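Local coordinates for alpha,alpha-trehalose-phosphate synthase (UDP-forming) (Burkholderia multivorans, PDB 5UOF), which belongs to glycosyltransferase family 20, enzymes built on the GT-B fold, in which two Rossmann-like domains face each other across a cleft, at residues Y233-P239 against N448-R454; R283-F287 against V301-Q305; G45-N51 against T71-L77. One frame throughout, in Å; residues are numbered along the deposited sequence.

Overall arrangement
The three contacts show how one GT-B chain builds two domains and crosses between them. Contact 3 comes first in sequence and pairs two strands of the mixed N-terminal sheet. Contact 1 opens just after strand 226-232 of that same sheet and closes only at the start of helix 450-472; between its halves the chain builds the parallel sheet of the second domain, where contact 2 packs helix 280-293 on strand 301-306. The centres of contacts 2 and 3 lie about 41 Å apart, on opposite sides of the chain's centre; that of contact 1 is about 24 Å from contact 3's and about 30 Å from contact 2's. Contact 1 thus joins the chain's exit and return.

Contact 1 of 3, residues Y233-P239 against N448-R454; sequences YPIGVYP and NDLSVWR. With EDO (1,2-ethanediol), chain G.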
loop_
_atom_site.group_PDB
_atom_site.type_symbol
_atom_site.label_atom_id
_atom_site.label_comp_id
_atom_site.label_asym_id
_atom_site.label_seq_id
_atom_site.Cartn_x
_atom_site.Cartn_y
_atom_site.Cartn_z
ATOM N N TYR A 233 17.539 7.471 11.655
ATOM C CA TYR A 233 18.574 6.928 12.544
ATOM C C TYR A 233 18.534 5.413 12.401
ATOM O O TYR A 233 17.957 4.723 13.249
ATOM C CB TYR A 233 18.338 7.315 14.011
ATOM C CG TYR A 233 18.045 8.776 14.299
ATOM C CD1 TYR A 233 16.781 9.308 14.087
ATOM C CD2 TYR A 233 19.019 9.614 14.835
ATOM C CE1 TYR A 233 16.507 10.641 14.362
ATOM C CE2 TYR A 233 18.756 10.946 15.125
ATOM C CZ TYR A 233 17.491 11.451 14.888
ATOM O OH TYR A 233 17.211 12.764 15.161
ATOM N N PRO A 234 19.067 4.864 11.306
ATOM C CA PRO A 234 19.000 3.405 11.102
ATOM C C PRO A 234 19.705 2.648 12.224
ATOM O O PRO A 234 20.850 2.940 12.562
ATOM C CB PRO A 234 19.705 3.203 9.753
ATOM C CG PRO A 234 20.480 4.469 9.498
ATOM C CD PRO A 234 19.669 5.559 10.157
ATOM N N ILE A 235 19.010 1.671 12.801
ATOM C CA ILE A 235 19.544 0.910 13.931
ATOM C C ILE A 235 20.536 -0.127 13.421
ATOM O O ILE A 235 20.213 -0.931 12.535
ATOM C CB ILE A 235 18.411 0.234 14.720
ATOM C CG1 ILE A 235 17.514 1.280 15.380
ATOM C CG2 ILE A 235 18.983 -0.714 15.781
ATOM C CD1 ILE A 235 16.447 0.679 16.306
ATOM N N GLY A 236 21.734 -0.141 14.006
ATOM C CA GLY A 236 22.750 -1.099 13.651
ATOM C C GLY A 236 23.002 -2.117 14.743
ATOM O O GLY A 236 22.186 -2.317 15.656
ATOM N N VAL A 237 24.159 -2.773 14.652
ATOM C CA VAL A 237 24.558 -3.812 15.595
ATOM C C VAL A 237 25.989 -3.526 16.026
ATOM O O VAL A 237 26.556 -2.488 15.667
ATOM C CB VAL A 237 24.442 -5.216 14.976
ATOM C CG1 VAL A 237 23.007 -5.488 14.538
ATOM C CG2 VAL A 237 25.407 -5.356 13.793
ATOM N N TYR A 238 26.584 -4.423 16.810
ATOM C CA TYR A 238 28.017 -4.351 17.092
ATOM C C TYR A 238 28.686 -5.504 16.358
ATOM O O TYR A 238 28.787 -6.615 16.895
ATOM C CB TYR A 238 28.308 -4.409 18.595
ATOM C CG TYR A 238 27.896 -3.153 19.339
ATOM C CD1 TYR A 238 28.511 -1.935 19.076
ATOM C CD2 TYR A 238 26.922 -3.195 20.326
ATOM C CE1 TYR A 238 28.152 -0.780 19.766
ATOM C CE2 TYR A 238 26.556 -2.050 21.016
ATOM C CZ TYR A 238 27.176 -0.845 20.734
ATOM O OH TYR A 238 26.828 0.304 21.425
ATOM N N PRO A 239 29.139 -5.295 15.119
ATOM C CA PRO A 239 29.512 -6.446 14.286
ATOM C C PRO A 239 30.715 -7.209 14.803
ATOM O O PRO A 239 30.740 -8.440 14.685
ATOM C CB PRO A 239 29.774 -5.815 12.906
ATOM C CG PRO A 239 30.038 -4.372 13.183
ATOM C CD PRO A 239 29.228 -4.019 14.394
ATOM N N ASN A 448 28.109 2.380 10.915
ATOM C CA ASN A 448 26.830 2.699 11.541
ATOM C C ASN A 448 26.521 1.613 12.570
ATOM O O ASN A 448 25.513 0.910 12.491
ATOM C CB ASN A 448 25.711 2.808 10.504
ATOM C CG ASN A 448 24.383 3.118 11.138
ATOM O OD1 ASN A 448 24.333 3.837 12.136
ATOM N ND2 ASN A 448 23.300 2.543 10.603
ATOM N N ASP A 449 27.412 1.454 13.547
ATOM C CA ASP A 449 27.137 0.464 14.575
ATOM C C ASP A 449 26.107 1.022 15.560
ATOM O O ASP A 449 25.681 2.175 15.466
ATOM C CB ASP A 449 28.440 -0.016 15.246
ATOM C CG ASP A 449 29.061 0.988 16.227
ATOM O OD1 ASP A 449 28.415 1.939 16.689
ATOM O OD2 ASP A 449 30.249 0.796 16.564
ATOM N N LEU A 450 25.664 0.167 16.482
ATOM C CA LEU A 450 24.530 0.512 17.336
ATOM C C LEU A 450 24.769 1.799 18.124
ATOM O O LEU A 450 23.805 2.499 18.477
ATOM C CB LEU A 450 24.232 -0.652 18.282
ATOM C CG LEU A 450 23.053 -0.529 19.253
ATOM C CD1 LEU A 450 21.769 -0.141 18.504
ATOM C CD2 LEU A 450 22.842 -1.865 19.964
ATOM N N SER A 451 26.035 2.138 18.410
ATOM C CA SER A 451 26.291 3.365 19.152
ATOM C C SER A 451 25.941 4.609 18.344
ATOM O O SER A 451 25.669 5.660 18.935
ATOM C CB SER A 451 27.756 3.430 19.600
ATOM O OG SER A 451 28.599 3.806 18.528
ATOM N N VAL A 452 25.925 4.517 17.010
ATOM C CA VAL A 452 25.568 5.677 16.199
ATOM C C VAL A 452 24.102 6.046 16.418
ATOM O O VAL A 452 23.771 7.216 16.624
ATOM C CB VAL A 452 25.885 5.419 14.715
ATOM C CG1 VAL A 452 25.472 6.621 13.856
ATOM C CG2 VAL A 452 27.386 5.121 14.556
ATOM N N TRP A 453 23.211 5.053 16.395
ATOM C CA TRP A 453 21.800 5.294 16.704
ATOM C C TRP A 453 21.644 5.973 18.054
ATOM O O TRP A 453 21.011 7.029 18.176
ATOM C CB TRP A 453 21.050 3.961 16.683
ATOM C CG TRP A 453 19.603 3.985 17.079
ATOM C CD1 TRP A 453 18.548 4.422 16.324
ATOM C CD2 TRP A 453 19.041 3.473 18.295
ATOM N NE1 TRP A 453 17.368 4.246 17.015
ATOM C CE2 TRP A 453 17.642 3.641 18.213
ATOM C CE3 TRP A 453 19.584 2.884 19.443
ATOM C CZ2 TRP A 453 16.784 3.257 19.237
ATOM C CZ3 TRP A 453 18.731 2.496 20.454
ATOM C CH2 TRP A 453 17.345 2.690 20.350
ATOM N N ARG A 454 22.231 5.373 19.085
ATOM C CA ARG A 454 22.098 5.904 20.429
ATOM C C ARG A 454 22.671 7.314 20.528
ATOM O O ARG A 454 22.006 8.243 21.011
ATOM C CB ARG A 454 22.797 4.960 21.404
ATOM C CG ARG A 454 23.035 5.572 22.752
ATOM C CD ARG A 454 23.605 4.551 23.724
ATOM N NE ARG A 454 24.983 4.185 23.431
ATOM C CZ ARG A 454 25.360 3.000 22.961
ATOM N NH1 ARG A 454 24.463 2.052 22.718
ATOM N NH2 ARG A 454 26.641 2.766 22.733
HETATM C C1 EDO G . 30.911 4.467 15.480
HETATM O O1 EDO G . 31.328 3.313 16.226
HETATM C C2 EDO G . 30.764 4.112 14.001
HETATM O O2 EDO G . 29.856 3.009 13.836
HETATM O O HOH W 1 23.060 2.373 14.652
HETATM O O HOH W 2 22.196 5.294 12.936
HETATM O O HOH W 3 25.923 -2.216 12.366
#
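At the interdomain crossover of the GT-B fold, Ile-235 and Tyr-238 on the loop leaving the first domain meet Trp-453, Leu-450 and Arg-454 on the returning helix. Ile-235 lies alongside Trp-453, with CG1 over one indole face, 3.5 Å from the centroid of the five-membered ring. Its other branch, CG2, touches Leu-450 CD1 at 3.9 Å. Tyr-238 lies across Leu-450 and takes its CB over a ring face. The phenol OH accepts from Arg-454 NH2 at 2.8 Å, in the guanidinium plane, and more weakly from NH1; a bend in the arginine chain (chi3 71°) lays the guanidinium over Ser-451 CA.

Such a C-terminal helix, recrossing to the first domain, recurs in many GT-B enzymes, and here Trp-453 also packs on Leu-32 and Val-36 of helix 32-43 and meets Phe-162 edge-to-face. Asp-449 is the N-cap of helix 450-472, OD1 accepting from Ser-451 N at 2.9 Å. The backbones are joined where Leu-450 N donates to Val-237 O (2.9 Å). Asn-448 ND2 donates a hydrogen bond to Pro-234 O (3.2 Å), from above the carbonyl plane, and another to Glu-404 OE2. One water accepts from Gly-236 N and Trp-453 N, bridging loop and helix, while a 1,2-ethanediol, probably from the crystallisation liquor, accepts from Asp-449 N through O2.

Contact 2 of 3, residues R283-F287 against V301-Q305; sequences RFQAF and VSLVQ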
loop_
_atom_site.group_PDB
_atom_site.type_symbol
_atom_site.label_atom_id
_atom_site.label_comp_id
_atom_site.label_asym_id
_atom_site.label_seq_id
_atom_site.Cartn_x
_atom_site.Cartn_y
_atom_site.Cartn_z
ATOM N N ARG A 283 9.171 -17.404 0.770
ATOM C CA ARG A 283 10.513 -17.860 1.120
ATOM C C ARG A 283 10.696 -19.338 0.775
ATOM O O ARG A 283 11.660 -19.727 0.092
ATOM C CB ARG A 283 10.726 -17.607 2.623
ATOM C CG ARG A 283 12.171 -17.607 3.109
ATOM C CD ARG A 283 12.803 -16.231 2.978
ATOM N NE ARG A 283 12.031 -15.202 3.682
ATOM C CZ ARG A 283 12.219 -14.844 4.948
ATOM N NH1 ARG A 283 13.149 -15.438 5.685
ATOM N NH2 ARG A 283 11.451 -13.898 5.489
ATOM N N PHE A 284 9.772 -20.176 1.240
ATOM C CA PHE A 284 9.865 -21.607 0.998
ATOM C C PHE A 284 9.696 -21.916 -0.481
ATOM O O PHE A 284 10.403 -22.771 -1.022
ATOM C CB PHE A 284 8.801 -22.370 1.783
ATOM C CG PHE A 284 9.047 -22.449 3.274
ATOM C CD1 PHE A 284 10.042 -21.702 3.886
ATOM C CD2 PHE A 284 8.276 -23.301 4.044
ATOM C CE1 PHE A 284 10.243 -21.794 5.266
ATOM C CE2 PHE A 284 8.470 -23.395 5.425
ATOM C CZ PHE A 284 9.462 -22.643 6.024
ATOM N N GLN A 285 8.739 -21.258 -1.138
ATOM C CA GLN A 285 8.435 -21.614 -2.520
ATOM C C GLN A 285 9.576 -21.243 -3.457
ATOM O O GLN A 285 9.774 -21.903 -4.483
ATOM C CB GLN A 285 7.133 -20.941 -2.972
ATOM C CG GLN A 285 5.900 -21.530 -2.287
ATOM C CD GLN A 285 4.599 -20.958 -2.820
ATOM O OE1 GLN A 285 4.603 -20.013 -3.604
ATOM N NE2 GLN A 285 3.476 -21.534 -2.390
ATOM N N ALA A 286 10.306 -20.174 -3.152
ATOM C CA ALA A 286 11.449 -19.841 -3.993
ATOM C C ALA A 286 12.569 -20.859 -3.834
ATOM O O ALA A 286 13.279 -21.146 -4.799
ATOM C CB ALA A 286 11.948 -18.436 -3.675
ATOM N N PHE A 287 12.748 -21.407 -2.627
ATOM C CA PHE A 287 13.718 -22.484 -2.447
ATOM C C PHE A 287 13.293 -23.718 -3.232
ATOM O O PHE A 287 14.119 -24.378 -3.876
ATOM C CB PHE A 287 13.856 -22.800 -0.955
ATOM C CG PHE A 287 14.909 -23.827 -0.638
ATOM C CD1 PHE A 287 16.251 -23.543 -0.821
ATOM C CD2 PHE A 287 14.552 -25.074 -0.139
ATOM C CE1 PHE A 287 17.227 -24.500 -0.522
ATOM C CE2 PHE A 287 15.521 -26.021 0.171
ATOM C CZ PHE A 287 16.852 -25.739 -0.031
ATOM N N VAL A 301 22.069 -29.145 -0.590
ATOM C CA VAL A 301 21.810 -27.933 0.181
ATOM C C VAL A 301 20.551 -28.179 0.996
ATOM O O VAL A 301 19.664 -28.932 0.586
ATOM C CB VAL A 301 21.663 -26.692 -0.740
ATOM C CG1 VAL A 301 20.530 -26.893 -1.739
ATOM C CG2 VAL A 301 21.431 -25.420 0.067
ATOM N N SER A 302 20.480 -27.551 2.164
ATOM C CA SER A 302 19.284 -27.586 2.990
ATOM C C SER A 302 18.958 -26.187 3.480
ATOM O O SER A 302 19.848 -25.382 3.757
ATOM C CB SER A 302 19.449 -28.498 4.214
ATOM O OG SER A 302 19.561 -29.854 3.822
ATOM N N LEU A 303 17.670 -25.921 3.605
ATOM C CA LEU A 303 17.189 -24.678 4.182
ATOM C C LEU A 303 16.780 -24.947 5.623
ATOM O O LEU A 303 15.991 -25.855 5.884
ATOM C CB LEU A 303 16.006 -24.127 3.374
ATOM C CG LEU A 303 15.197 -23.002 4.040
ATOM C CD1 LEU A 303 16.061 -21.763 4.244
ATOM C CD2 LEU A 303 13.970 -22.673 3.162
ATOM N N VAL A 304 17.344 -24.185 6.560
ATOM C CA VAL A 304 16.921 -24.213 7.953
ATOM C C VAL A 304 16.156 -22.923 8.211
ATOM O O VAL A 304 16.729 -21.832 8.128
ATOM C CB VAL A 304 18.117 -24.356 8.907
ATOM C CG1 VAL A 304 17.678 -24.138 10.359
ATOM C CG2 VAL A 304 18.721 -25.734 8.780
ATOM N N GLN A 305 14.862 -23.047 8.493
ATOM C CA GLN A 305 14.012 -21.920 8.876
ATOM C C GLN A 305 13.716 -22.034 10.363
ATOM O O GLN A 305 13.065 -22.989 10.800
ATOM C CB GLN A 305 12.709 -21.901 8.076
ATOM C CG GLN A 305 11.728 -20.819 8.552
ATOM C CD GLN A 305 12.177 -19.433 8.166
ATOM O OE1 GLN A 305 12.361 -19.149 6.985
ATOM N NE2 GLN A 305 12.365 -18.558 9.159
#
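Helix 283-287 runs almost exactly antiparallel to strand 301-305, at 178° between their directions, with the two axes 10.6 Å apart at closest approach. Phe-287 and Leu-303 form the centre of the packing. With CG anti to the backbone N (chi1 -176°), the phenylalanine ring extends from the helix toward the strand and offers a face to Leu-303 CB, which stands over the middle of the ring, 3.8 Å from its centroid and 11° off the normal, a CH-pi contact. The rim atom Phe-287 CZ reaches as far as the strand backbone, 3.7 Å from Leu-303 N, and comes within 4.2 Å of Val-301 CG1.

One methyl serves both aromatic rings: Leu-303 CD2 lies 4.1 Å from Phe-287 CG and 4.1 Å from Phe-284 CD1. Phe-284 crosses Gln-305 at about a right angle and meets it with an edge, CE1 touching Gln-305 CG at 3.7 Å, near the ring plane. In this way the aliphatic part of the glutamine extends the apolar surface that Leu-303 begins. The setting is the beta-alpha-beta crossover from strand 266-271 through helix 280-293 to strand 301-306, a repeating element of Rossmann-like domains; Phe-284 also packs on Ile-331 of helix 314-335.

At the polar end, Arg-283 NH1 stays 4.0 Å from Gln-305 OE1. Asp-272 receives both side chains, forming a salt bridge with Arg-283 NH2 through OD2 and a hydrogen bond with Gln-305 NE2 through OD1, while Ser-270 OG bonds to Gln-305 OE1. Helix and strand therefore meet directly through hydrocarbon and ring surfaces, and their buried polar groups are tied together indirectly, through Ser-270 of the crossover's first strand and Asp-272 just after it.

Contact 3 of 3, residues G45-N51 against T71-L77; sequences GVWFGWN and TYATVGL
Gly-45 and Trp-47 begin a parallel strand pairing with Thr-71 and Ala-73 that is carried on through Gly-49 and Asn-51. Six backbone bonds cross between the strands, from Thr-71 N to Gly-45 O (3.0 Å) through to Asn-51 N donating to Val-75 O at 2.9 Å. Only the odd-numbered residues take part on both sides. The chain turns a corner at Gly-49, whose backbone angles (phi 165°, psi -168°) call for glycine, yet Gly-49 O still accepts from Val-75 N at 3.3 Å.

Past the corner, polar side-chain atoms bond outside the two strands. Asn-51 OD1 accepts from Glu-53 N, although it lies 3.0 Å from Val-75 O, another acceptor. A water takes a bond from Asn-51 ND2 at 2.8 Å and is bonded to Thr-74 OG1 at 2.7 Å. Trp-50, its CG anti to the backbone N (chi1 -174°), carries its indole to a CH-pi contact with Leu-77 CD1, 3.5 Å from the five-membered-ring centroid; NE1 donates to Glu-53 O.

On its other flank, strand 46-48 is hydrogen-bonded to strand 12-16, Trp-47 packs against helix 32-43 with NE1 bonded to Ser-16 OG, and strand 70-77 is followed outward by strand 63-67 at the sheet margin.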
loop_
_atom_site.group_PDB
_atom_site.type_symbol
_atom_site.label_atom_id
_atom_site.label_comp_id
_atom_site.label_asym_id
_atom_site.label_seq_id
_atom_site.Cartn_x
_atom_site.Cartn_y
_atom_site.Cartn_z
ATOM N N GLY A 45 19.771 7.807 34.370
ATOM C CA GLY A 45 18.417 7.998 33.894
ATOM C C GLY A 45 17.420 6.999 34.448
ATOM O O GLY A 45 17.674 6.270 35.407
ATOM N N VAL A 46 16.244 6.991 33.820
ATOM C CA VAL A 46 15.111 6.169 34.223
ATOM C C VAL A 46 14.586 5.449 32.986
ATOM O O VAL A 46 14.444 6.061 31.922
ATOM C CB VAL A 46 13.994 7.015 34.868
ATOM C CG1 VAL A 46 12.863 6.132 35.383
ATOM C CG2 VAL A 46 14.558 7.884 35.992
ATOM N N TRP A 47 14.319 4.155 33.121
ATOM C CA TRP A 47 13.607 3.375 32.117
ATOM C C TRP A 47 12.220 3.100 32.679
ATOM O O TRP A 47 12.091 2.483 33.744
ATOM C CB TRP A 47 14.346 2.074 31.799
ATOM C CG TRP A 47 13.884 1.348 30.553
ATOM C CD1 TRP A 47 12.741 1.557 29.839
ATOM C CD2 TRP A 47 14.582 0.286 29.896
ATOM N NE1 TRP A 47 12.687 0.686 28.770
ATOM C CE2 TRP A 47 13.810 -0.101 28.786
ATOM C CE3 TRP A 47 15.796 -0.370 30.140
ATOM C CZ2 TRP A 47 14.209 -1.117 27.920
ATOM C CZ3 TRP A 47 16.191 -1.377 29.280
ATOM C CH2 TRP A 47 15.396 -1.742 28.184
ATOM N N PHE A 48 11.203 3.607 31.992
ATOM C CA PHE A 48 9.816 3.526 32.414
ATOM C C PHE A 48 9.046 2.631 31.458
ATOM O O PHE A 48 9.209 2.733 30.240
ATOM C CB PHE A 48 9.193 4.931 32.462
ATOM C CG PHE A 48 7.707 4.937 32.667
ATOM C CD1 PHE A 48 7.169 4.918 33.953
ATOM C CD2 PHE A 48 6.845 5.009 31.586
ATOM C CE1 PHE A 48 5.798 4.938 34.138
ATOM C CE2 PHE A 48 5.473 5.032 31.769
ATOM C CZ PHE A 48 4.950 4.993 33.046
ATOM N N GLY A 49 8.211 1.758 32.013
ATOM C CA GLY A 49 7.378 0.908 31.188
ATOM C C GLY A 49 6.782 -0.235 31.990
ATOM O O GLY A 49 6.842 -0.259 33.222
ATOM N N TRP A 50 6.220 -1.189 31.249
ATOM C CA TRP A 50 5.556 -2.354 31.825
ATOM C C TRP A 50 6.558 -3.293 32.485
ATOM O O TRP A 50 7.667 -3.496 31.982
ATOM C CB TRP A 50 4.816 -3.102 30.718
ATOM C CG TRP A 50 3.965 -4.246 31.165
ATOM C CD1 TRP A 50 3.263 -4.345 32.326
ATOM C CD2 TRP A 50 3.705 -5.449 30.431
ATOM N NE1 TRP A 50 2.582 -5.541 32.367
ATOM C CE2 TRP A 50 2.836 -6.235 31.212
ATOM C CE3 TRP A 50 4.129 -5.938 29.187
ATOM C CZ2 TRP A 50 2.380 -7.488 30.793
ATOM C CZ3 TRP A 50 3.675 -7.182 28.771
ATOM C CH2 TRP A 50 2.813 -7.943 29.575
ATOM N N ASN A 51 6.150 -3.897 33.603
ATOM C CA ASN A 51 6.965 -4.909 34.264
ATOM C C ASN A 51 6.661 -6.329 33.785
ATOM O O ASN A 51 7.212 -7.287 34.339
ATOM C CB ASN A 51 6.808 -4.823 35.795
ATOM C CG ASN A 51 5.361 -4.977 36.258
ATOM O OD1 ASN A 51 4.476 -5.327 35.481
ATOM N ND2 ASN A 51 5.123 -4.714 37.540
ATOM N N THR A 71 17.584 3.900 37.188
ATOM C CA THR A 71 16.330 3.642 37.878
ATOM C C THR A 71 15.357 2.975 36.918
ATOM O O THR A 71 15.224 3.395 35.763
ATOM C CB THR A 71 15.733 4.937 38.436
ATOM O OG1 THR A 71 16.679 5.545 39.324
ATOM C CG2 THR A 71 14.451 4.654 39.196
ATOM N N TYR A 72 14.701 1.920 37.387
ATOM C CA TYR A 72 13.662 1.241 36.624
ATOM C C TYR A 72 12.326 1.540 37.290
ATOM O O TYR A 72 12.112 1.174 38.452
ATOM C CB TYR A 72 13.935 -0.260 36.551
ATOM C CG TYR A 72 15.294 -0.581 35.955
ATOM C CD1 TYR A 72 15.448 -0.756 34.584
ATOM C CD2 TYR A 72 16.423 -0.683 36.758
ATOM C CE1 TYR A 72 16.680 -1.040 34.029
ATOM C CE2 TYR A 72 17.665 -0.963 36.209
ATOM C CZ TYR A 72 17.785 -1.141 34.844
ATOM O OH TYR A 72 19.013 -1.422 34.286
ATOM N N ALA A 73 11.453 2.237 36.566
ATOM C CA ALA A 73 10.151 2.680 37.057
ATOM C C ALA A 73 9.081 1.921 36.287
ATOM O O ALA A 73 8.865 2.181 35.100
ATOM C CB ALA A 73 9.981 4.188 36.879
ATOM N N THR A 74 8.411 0.983 36.952
ATOM C CA THR A 74 7.564 0.032 36.245
ATOM C C THR A 74 6.182 -0.055 36.874
ATOM O O THR A 74 6.007 0.153 38.081
ATOM C CB THR A 74 8.198 -1.371 36.217
ATOM O OG1 THR A 74 8.426 -1.825 37.561
ATOM C CG2 THR A 74 9.529 -1.341 35.480
ATOM N N VAL A 75 5.202 -0.364 36.030
ATOM C CA VAL A 75 3.841 -0.658 36.456
ATOM C C VAL A 75 3.439 -2.003 35.871
ATOM O O VAL A 75 3.948 -2.428 34.828
ATOM C CB VAL A 75 2.827 0.429 36.022
ATOM C CG1 VAL A 75 3.163 1.771 36.655
ATOM C CG2 VAL A 75 2.780 0.546 34.516
ATOM N N GLY A 76 2.531 -2.687 36.566
ATOM C CA GLY A 76 1.772 -3.740 35.934
ATOM C C GLY A 76 0.669 -3.150 35.080
ATOM O O GLY A 76 0.422 -1.945 35.090
ATOM N N LEU A 77 0.012 -4.017 34.315
ATOM C CA LEU A 77 -1.152 -3.650 33.520
ATOM C C LEU A 77 -2.326 -4.527 33.930
ATOM O O LEU A 77 -2.148 -5.714 34.221
ATOM C CB LEU A 77 -0.868 -3.823 32.026
ATOM C CG LEU A 77 0.220 -2.948 31.401
ATOM C CD1 LEU A 77 0.588 -3.460 30.007
ATOM C CD2 LEU A 77 -0.246 -1.494 31.349
HETATM O O HOH W 4 6.712 -3.109 39.131
#